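Long-range contacts in putative non-ribosomal peptide synthetase (Actinomadura parvosata subsp. kistnae, PDB 6M7L), which contains a condensation domain of a putative non-ribosomal peptide synthetase and probably acts on intermediates carried along the peptide assembly line: residues Val128-His133 and Leu144-His149; His45-Leu50 and Asp116-Pro121; Ala60-Leu65 and Thr95-Leu100. One frame throughout, in Å; residues are numbered along the deposited sequence.

Contact 1 of 3, residues Val128-His133 and Leu144-His149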
loop_
_atom_site.group_PDB
_atom_site.type_symbol
_atom_site.label_atom_id
_atom_site.label_comp_id
_atom_site.label_asym_id
_atom_site.label_seq_id
_atom_site.Cartn_x
_atom_site.Cartn_y
_atom_site.Cartn_z
ATOM N N VAL A 128 18.880 6.333 21.754
ATOM C CA VAL A 128 17.563 6.152 21.148
ATOM C C VAL A 128 17.614 4.863 20.337
ATOM O O VAL A 128 18.685 4.487 19.837
ATOM C CB VAL A 128 17.156 7.362 20.291
ATOM C CG1 VAL A 128 17.114 8.611 21.147
ATOM C CG2 VAL A 128 18.101 7.540 19.111
ATOM N N PRO A 129 16.501 4.155 20.187
ATOM C CA PRO A 129 16.564 2.796 19.633
ATOM C C PRO A 129 16.543 2.739 18.113
ATOM O O PRO A 129 16.049 1.762 17.541
ATOM C CB PRO A 129 15.321 2.131 20.231
ATOM C CG PRO A 129 14.351 3.259 20.374
ATOM C CD PRO A 129 15.146 4.503 20.648
ATOM N N TRP A 130 17.072 3.761 17.444
ATOM C CA TRP A 130 17.218 3.682 15.998
ATOM C C TRP A 130 18.307 4.643 15.548
ATOM O O TRP A 130 18.705 5.552 16.281
ATOM C CB TRP A 130 15.895 3.965 15.272
ATOM C CG TRP A 130 15.420 5.384 15.326
ATOM C CD1 TRP A 130 15.354 6.190 16.425
ATOM C CD2 TRP A 130 14.911 6.155 14.232
ATOM N NE1 TRP A 130 14.851 7.422 16.078
ATOM C CE2 TRP A 130 14.571 7.424 14.738
ATOM C CE3 TRP A 130 14.719 5.897 12.871
ATOM C CZ2 TRP A 130 14.041 8.431 13.932
ATOM C CZ3 TRP A 130 14.200 6.898 12.072
ATOM C CH2 TRP A 130 13.867 8.149 12.605
ATOM N N ARG A 131 18.790 4.416 14.330
ATOM C CA ARG A 131 19.864 5.212 13.757
ATOM C C ARG A 131 19.827 5.055 12.243
ATOM O O ARG A 131 19.186 4.147 11.709
ATOM C CB ARG A 131 21.226 4.796 14.316
ATOM C CG ARG A 131 21.451 3.300 14.292
ATOM C CD ARG A 131 22.893 2.931 14.582
ATOM N NE ARG A 131 23.201 1.624 14.015
ATOM C CZ ARG A 131 23.238 0.489 14.703
ATOM N NH1 ARG A 131 23.007 0.488 16.009
ATOM N NH2 ARG A 131 23.514 -0.646 14.078
ATOM N N ALA A 132 20.528 5.954 11.558
ATOM C CA ALA A 132 20.537 5.995 10.105
ATOM C C ALA A 132 21.968 6.093 9.596
ATOM O O ALA A 132 22.793 6.809 10.171
ATOM C CB ALA A 132 19.713 7.176 9.576
ATOM N N HIS A 133 22.250 5.375 8.512
ATOM C CA HIS A 133 23.574 5.355 7.898
ATOM C C HIS A 133 23.420 5.713 6.427
ATOM O O HIS A 133 22.876 4.925 5.647
ATOM C CB HIS A 133 24.237 3.989 8.061
ATOM C CG HIS A 133 24.122 3.426 9.443
ATOM N ND1 HIS A 133 25.126 3.541 10.380
ATOM C CD2 HIS A 133 23.116 2.753 10.049
ATOM C CE1 HIS A 133 24.745 2.957 11.503
ATOM N NE2 HIS A 133 23.530 2.471 11.328
ATOM N N LEU A 144 20.517 4.764 1.698
ATOM C CA LEU A 144 20.201 5.074 3.084
ATOM C C LEU A 144 19.803 3.798 3.806
ATOM O O LEU A 144 18.968 3.034 3.311
ATOM C CB LEU A 144 19.069 6.098 3.174
ATOM C CG LEU A 144 18.554 6.370 4.589
ATOM C CD1 LEU A 144 19.646 7.019 5.426
ATOM C CD2 LEU A 144 17.296 7.231 4.560
ATOM N N LEU A 145 20.403 3.569 4.969
ATOM C CA LEU A 145 20.059 2.447 5.828
ATOM C C LEU A 145 19.453 2.985 7.114
ATOM O O LEU A 145 20.015 3.890 7.738
ATOM C CB LEU A 145 21.284 1.586 6.144
ATOM C CG LEU A 145 21.092 0.501 7.209
ATOM C CD1 LEU A 145 20.134 -0.582 6.730
ATOM C CD2 LEU A 145 22.427 -0.099 7.608
ATOM N N VAL A 146 18.304 2.440 7.495
ATOM C CA VAL A 146 17.651 2.771 8.754
ATOM C C VAL A 146 17.579 1.494 9.572
ATOM O O VAL A 146 17.018 0.489 9.117
ATOM C CB VAL A 146 16.251 3.370 8.540
ATOM C CG1 VAL A 146 15.584 3.649 9.883
ATOM C CG2 VAL A 146 16.339 4.641 7.704
ATOM N N VAL A 147 18.162 1.524 10.766
ATOM C CA VAL A 147 18.131 0.403 11.694
ATOM C C VAL A 147 17.338 0.832 12.917
ATOM O O VAL A 147 17.505 1.952 13.412
ATOM C CB VAL A 147 19.550 -0.049 12.088
ATOM C CG1 VAL A 147 19.494 -1.325 12.915
ATOM C CG2 VAL A 147 20.411 -0.243 10.850
ATOM N N ALA A 148 16.463 -0.050 13.392
ATOM C CA ALA A 148 15.672 0.209 14.585
ATOM C C ALA A 148 15.642 -1.051 15.433
ATOM O O ALA A 148 15.375 -2.140 14.916
ATOM C CB ALA A 148 14.248 0.649 14.228
ATOM N N HIS A 149 15.925 -0.909 16.724
ATOM C CA HIS A 149 15.905 -2.063 17.609
ATOM C C HIS A 149 14.477 -2.567 17.773
ATOM O O HIS A 149 13.525 -1.779 17.801
ATOM C CB HIS A 149 16.506 -1.708 18.969
ATOM C CG HIS A 149 16.920 -2.904 19.768
ATOM N ND1 HIS A 149 16.017 -3.701 20.437
ATOM C CD2 HIS A 149 18.139 -3.450 19.987
ATOM C CE1 HIS A 149 16.663 -4.683 21.039
ATOM N NE2 HIS A 149 17.952 -4.554 20.781
#

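Contact 2 of 3, residues His45-Leu50 and Asp116-Pro121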
loop_
_atom_site.group_PDB
_atom_site.type_symbol
_atom_site.label_atom_id
_atom_site.label_comp_id
_atom_site.label_asym_id
_atom_site.label_seq_id
_atom_site.Cartn_x
_atom_site.Cartn_y
_atom_site.Cartn_z
ATOM N N HIS A 45 17.284 -6.501 15.326
ATOM C CA HIS A 45 16.886 -5.226 14.757
ATOM C C HIS A 45 15.995 -5.447 13.542
ATOM O O HIS A 45 16.059 -6.484 12.875
ATOM C CB HIS A 45 18.103 -4.392 14.327
ATOM C CG HIS A 45 19.158 -4.256 15.380
ATOM N ND1 HIS A 45 20.499 -4.172 15.079
ATOM C CD2 HIS A 45 19.070 -4.173 16.729
ATOM C CE1 HIS A 45 21.194 -4.051 16.196
ATOM N NE2 HIS A 45 20.350 -4.050 17.212
ATOM N N VAL A 46 15.165 -4.459 13.262
ATOM C CA VAL A 46 14.548 -4.311 11.952
ATOM C C VAL A 46 15.357 -3.275 11.189
ATOM O O VAL A 46 15.948 -2.362 11.781
ATOM C CB VAL A 46 13.062 -3.908 12.046
ATOM C CG1 VAL A 46 12.224 -5.064 12.578
ATOM C CG2 VAL A 46 12.905 -2.678 12.917
ATOM N N ARG A 47 15.412 -3.419 9.870
ATOM C CA ARG A 47 16.227 -2.495 9.095
ATOM C C ARG A 47 15.739 -2.451 7.655
ATOM O O ARG A 47 15.183 -3.423 7.137
ATOM C CB ARG A 47 17.716 -2.865 9.151
ATOM C CG ARG A 47 18.105 -4.110 8.371
ATOM C CD ARG A 47 17.685 -5.389 9.117
ATOM N NE ARG A 47 16.822 -6.218 8.285
ATOM C CZ ARG A 47 17.265 -7.177 7.482
ATOM N NH1 ARG A 47 16.406 -7.858 6.735
ATOM N NH2 ARG A 47 18.565 -7.451 7.425
ATOM N N VAL A 48 15.950 -1.300 7.023
ATOM C CA VAL A 48 15.540 -1.064 5.644
ATOM C C VAL A 48 16.630 -0.260 4.951
ATOM O O VAL A 48 17.123 0.731 5.498
ATOM C CB VAL A 48 14.185 -0.330 5.567
ATOM C CG1 VAL A 48 14.191 0.911 6.455
ATOM C CG2 VAL A 48 13.854 0.034 4.129
ATOM N N ALA A 49 17.019 -0.695 3.759
ATOM C CA ALA A 49 17.979 0.021 2.934
ATOM C C ALA A 49 17.259 0.566 1.709
ATOM O O ALA A 49 16.589 -0.185 0.992
ATOM C CB ALA A 49 19.142 -0.885 2.526
ATOM N N LEU A 50 17.388 1.869 1.479
ATOM C CA LEU A 50 16.687 2.557 0.402
ATOM C C LEU A 50 17.701 3.129 -0.576
ATOM O O LEU A 50 18.569 3.915 -0.186
ATOM C CB LEU A 50 15.804 3.682 0.950
ATOM C CG LEU A 50 14.597 3.312 1.811
ATOM C CD1 LEU A 50 13.869 4.573 2.242
ATOM C CD2 LEU A 50 13.662 2.386 1.057
ATOM N N ASP A 116 27.173 -4.794 8.386
ATOM C CA ASP A 116 27.841 -4.350 9.602
ATOM C C ASP A 116 27.002 -3.322 10.350
ATOM O O ASP A 116 26.783 -3.444 11.560
ATOM C CB ASP A 116 29.216 -3.774 9.268
ATOM C CG ASP A 116 29.825 -3.020 10.430
ATOM O OD1 ASP A 116 30.291 -3.676 11.384
ATOM O OD2 ASP A 116 29.825 -1.771 10.396
ATOM N N ARG A 117 26.527 -2.292 9.643
ATOM C CA ARG A 117 25.756 -1.242 10.301
ATOM C C ARG A 117 24.428 -1.765 10.832
ATOM O O ARG A 117 23.934 -1.271 11.851
ATOM C CB ARG A 117 25.522 -0.078 9.341
ATOM C CG ARG A 117 26.789 0.587 8.824
ATOM C CD ARG A 117 27.640 1.152 9.950
ATOM N NE ARG A 117 28.658 2.069 9.444
ATOM C CZ ARG A 117 29.878 1.702 9.066
ATOM N NH1 ARG A 117 30.734 2.609 8.615
ATOM N NH2 ARG A 117 30.244 0.429 9.141
ATOM N N ALA A 118 23.836 -2.758 10.164
ATOM C CA ALA A 118 22.588 -3.327 10.659
ATOM C C ALA A 118 22.808 -4.157 11.914
ATOM O O ALA A 118 21.899 -4.279 12.742
ATOM C CB ALA A 118 21.922 -4.175 9.575
ATOM N N GLY A 119 24.001 -4.729 12.075
ATOM C CA GLY A 119 24.297 -5.565 13.218
ATOM C C GLY A 119 24.891 -4.861 14.414
ATOM O O GLY A 119 24.922 -5.448 15.499
ATOM N N ARG A 120 25.358 -3.625 14.248
ATOM C CA ARG A 120 25.980 -2.904 15.353
ATOM C C ARG A 120 25.013 -2.817 16.530
ATOM O O ARG A 120 23.876 -2.354 16.361
ATOM C CB ARG A 120 26.407 -1.501 14.924
ATOM C CG ARG A 120 27.651 -1.447 14.057
ATOM C CD ARG A 120 28.103 -0.012 13.849
ATOM N NE ARG A 120 29.409 0.056 13.199
ATOM C CZ ARG A 120 30.007 1.189 12.842
ATOM N NH1 ARG A 120 29.416 2.355 13.072
ATOM N NH2 ARG A 120 31.195 1.155 12.255
ATOM N N PRO A 121 25.418 -3.245 17.722
ATOM C CA PRO A 121 24.481 -3.295 18.849
ATOM C C PRO A 121 24.083 -1.906 19.323
ATOM O O PRO A 121 24.781 -0.913 19.107
ATOM C CB PRO A 121 25.266 -4.042 19.934
ATOM C CG PRO A 121 26.401 -4.719 19.207
ATOM C CD PRO A 121 26.730 -3.812 18.067
#

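Contact 3 of 3, residues Ala60-Leu65 and Thr95-Leu100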
loop_
_atom_site.group_PDB
_atom_site.type_symbol
_atom_site.label_atom_id
_atom_site.label_comp_id
_atom_site.label_asym_id
_atom_site.label_seq_id
_atom_site.Cartn_x
_atom_site.Cartn_y
_atom_site.Cartn_z
ATOM N N ALA A 60 17.883 18.266 4.859
ATOM C CA ALA A 60 16.462 17.961 4.973
ATOM C C ALA A 60 16.244 16.523 5.429
ATOM O O ALA A 60 15.332 16.249 6.217
ATOM C CB ALA A 60 15.754 18.215 3.642
ATOM N N LEU A 61 17.072 15.595 4.939
ATOM C CA LEU A 61 16.997 14.213 5.397
ATOM C C LEU A 61 17.262 14.116 6.894
ATOM O O LEU A 61 16.594 13.353 7.602
ATOM C CB LEU A 61 17.990 13.349 4.618
ATOM C CG LEU A 61 18.300 11.961 5.184
ATOM C CD1 LEU A 61 17.098 11.036 5.065
ATOM C CD2 LEU A 61 19.514 11.366 4.494
ATOM N N ALA A 62 18.231 14.887 7.394
ATOM C CA ALA A 62 18.486 14.915 8.831
ATOM C C ALA A 62 17.292 15.483 9.588
ATOM O O ALA A 62 16.895 14.946 10.630
ATOM C CB ALA A 62 19.746 15.729 9.125
ATOM N N GLY A 63 16.704 16.567 9.079
ATOM C CA GLY A 63 15.520 17.116 9.716
ATOM C C GLY A 63 14.340 16.167 9.664
ATOM O O GLY A 63 13.592 16.035 10.636
ATOM N N ALA A 64 14.159 15.488 8.528
ATOM C CA ALA A 64 13.064 14.533 8.401
ATOM C C ALA A 64 13.240 13.360 9.358
ATOM O O ALA A 64 12.263 12.886 9.951
ATOM C CB ALA A 64 12.961 14.038 6.961
ATOM N N LEU A 65 14.476 12.878 9.514
ATOM C CA LEU A 65 14.742 11.826 10.491
ATOM C C LEU A 65 14.338 12.271 11.890
ATOM O O LEU A 65 13.654 11.539 12.617
ATOM C CB LEU A 65 16.219 11.435 10.447
ATOM C CG LEU A 65 16.672 10.641 9.219
ATOM C CD1 LEU A 65 18.188 10.508 9.178
ATOM C CD2 LEU A 65 16.008 9.275 9.194
ATOM N N THR A 95 17.251 16.647 21.544
ATOM C CA THR A 95 18.054 15.695 22.304
ATOM C C THR A 95 17.364 14.341 22.241
ATOM O O THR A 95 16.339 14.126 22.892
ATOM C CB THR A 95 18.227 16.152 23.750
ATOM O OG1 THR A 95 17.056 15.812 24.503
ATOM C CG2 THR A 95 18.439 17.658 23.813
ATOM N N GLY A 96 17.909 13.428 21.449
ATOM C CA GLY A 96 17.221 12.184 21.146
ATOM C C GLY A 96 16.865 12.024 19.686
ATOM O O GLY A 96 16.173 11.056 19.337
ATOM N N ARG A 97 17.282 12.943 18.823
ATOM C CA ARG A 97 17.222 12.697 17.395
ATOM C C ARG A 97 18.115 11.502 17.063
ATOM O O ARG A 97 19.104 11.246 17.757
ATOM C CB ARG A 97 17.677 13.934 16.622
ATOM C CG ARG A 97 19.169 14.211 16.734
ATOM C CD ARG A 97 19.570 15.511 16.057
ATOM N NE ARG A 97 18.635 15.904 15.008
ATOM C CZ ARG A 97 18.961 16.658 13.963
ATOM N NH1 ARG A 97 20.208 17.087 13.816
ATOM N NH2 ARG A 97 18.045 16.974 13.058
ATOM N N PRO A 98 17.785 10.739 16.020
ATOM C CA PRO A 98 18.626 9.604 15.665
ATOM C C PRO A 98 19.955 10.079 15.108
ATOM O O PRO A 98 20.025 11.128 14.444
ATOM C CB PRO A 98 17.798 8.874 14.593
ATOM C CG PRO A 98 17.019 9.970 13.954
ATOM C CD PRO A 98 16.651 10.891 15.091
ATOM N N PRO A 99 21.039 9.357 15.370
ATOM C CA PRO A 99 22.302 9.675 14.701
ATOM C C PRO A 99 22.222 9.363 13.216
ATOM O O PRO A 99 21.492 8.470 12.781
ATOM C CB PRO A 99 23.323 8.775 15.409
ATOM C CG PRO A 99 22.513 7.679 16.018
ATOM C CD PRO A 99 21.188 8.284 16.368
ATOM N N LEU A 100 22.978 10.127 12.432
ATOM C CA LEU A 100 23.015 9.978 10.978
ATOM C C LEU A 100 24.474 9.893 10.543
ATOM O O LEU A 100 25.151 10.918 10.416
ATOM C CB LEU A 100 22.301 11.133 10.284
ATOM C CG LEU A 100 22.436 11.186 8.758
ATOM C CD1 LEU A 100 21.896 9.912 8.113
ATOM C CD2 LEU A 100 21.740 12.416 8.192
#

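Contact 1 of 3, residues Val128-His133 and Leu144-His149
Trp130 and Ala148 face each other as a non-hydrogen-bonded pair in the antiparallel hairpin of Val128-His133 and Leu144-His149. The indole illustrates how a bulky residue leaves such a sheet. Trp130 CB rests 3.8 Å from Ala148 CB, and CG is set between the backbone N and the carbonyl carbon (chi1 71°), which swings the ring alongside Val146. There CE3 meets Val146 CG1 at 3.8 Å, the methyl lying in the ring plane at the edge, with CZ3 only slightly farther. Farther out, CZ2 lies against Pro98 CG and CH2 against Leu65 O, and the ring also touches Val68 of helix 58-71. Arg131 and His133 project from the other face. Arg131 NE donates to His133 NE2 over 2.8 Å, in the planes of both groups, while Val147 CG1 lies over one guanidinium face. Arg131 N reaches Val147 O at 2.9 Å and Val147 N returns to Arg131 O at 3.0 Å. Arg131 NH2 bonds Arg120 O and probably Arg117 O, the latter modelled doubtfully short, and His133 ND1 pairs with Glu101 OE2. Gripped through both ring nitrogens, His133 is fixed in rotation, and accepting from an arginine at NE2 is consistent with a neutral imidazole protonated at ND1.

Contact 2 of 3, residues His45-Leu50 and Asp116-Pro121
A histidine of a beta strand reaches the C-terminal end of a helix here: His45 ND1 donates to Ala118 O, a carbonyl of the last turn of helix 110-119, at 2.7 Å. The bond is straight, with 167° at the hydrogen; the oxygen lies in the imidazole plane and is met nearly head-on. CG of His45 stands beside its backbone N, anti to the carbonyl carbon (chi1 -50°), which carries the ring out to the helix end. CE1 then approaches Arg120 O at 3.2 Å, obliquely to the ring, just where the chain has left helical geometry. The carbonyls at this end would be expected to polarise the imidazole N-H. In the alpha/beta fold of the condensation family, helix 110-119 lies on the sheet face opposite helices 58-71 and 155-172, and His45 and Arg47 of strand 45-53 point toward it. Arg47 contributes its aliphatic part, CG lying 4.0 Å from Ala118 CB; its bent chain takes the guanidinium on to Pro402 O. Within Asp116-Pro121, Asp116 OD2 is shared by Arg117 NH2 at 2.6 Å and Arg120 NE at 3.4 Å. The Arg120 guanidinium lies over Arg117 CD, and Arg117 NH1 has a second acid in Glu101.

Contact 3 of 3, residues Ala60-Leu65 and Thr95-Leu100
The guanidinium of Arg97 turns an edge to helix 58-71, with Gly63 CA near its plane, 4.2 Å from NH2, and Ala62 O approaching obliquely. Although Ala62 O and Arg97 NH2 are 3.4 Å apart, the angle is too poor for a hydrogen bond, and the pair is best read as a loose polar approach. The bend at chi3 (-24°) helps turn the arginine's end back toward the helix. In this chloramphenicol acetyltransferase-like fold, the contact joins a helix covering one face of a mixed sheet to the irregular segment that leads into the edge strand 100-102. The pyrrolidine ring of Pro98 sets its CG 3.9 Å from Leu65 CB, while its CD approaches the carbonyl of Leu65. Leu65 also packs on Ala132, so the same apolar layer runs on into strand 130-136. Further along, Leu65 and Leu100 cross at about a right angle, their CD1 atoms 3.9 Å apart. Leu100 holds CG opposite its backbone N (chi1 172°), which directs both methyls at the helix. Its second branch turns toward the preceding turn, where CD2 meets Ala62 CB at 4.0 Å and Leu61 CD2 at 4.4 Å.

The three contacts show how one alpha/beta lobe changes its chemistry with depth. Contact 1 is the buried core, two neighbouring strands joined by backbone bonds; contact 2 lies at the surface and rests on one side-chain-to-carbonyl bond; contact 3, partly buried, is almost wholly apolar. Contacts 1 and 2 involve adjacent strands of the same sheet, 141-149 and 45-53, and their centres are 7 Å apart, with Leu144 O and Leu50 N probably hydrogen-bonded between them. Contact 3 meets contact 1 where Val128 lies against Gly96, and through the backbone pair Ala132 N and Pro99 O. Contacts 2 and 3 do not touch, their nearest atoms being about 8 Å apart.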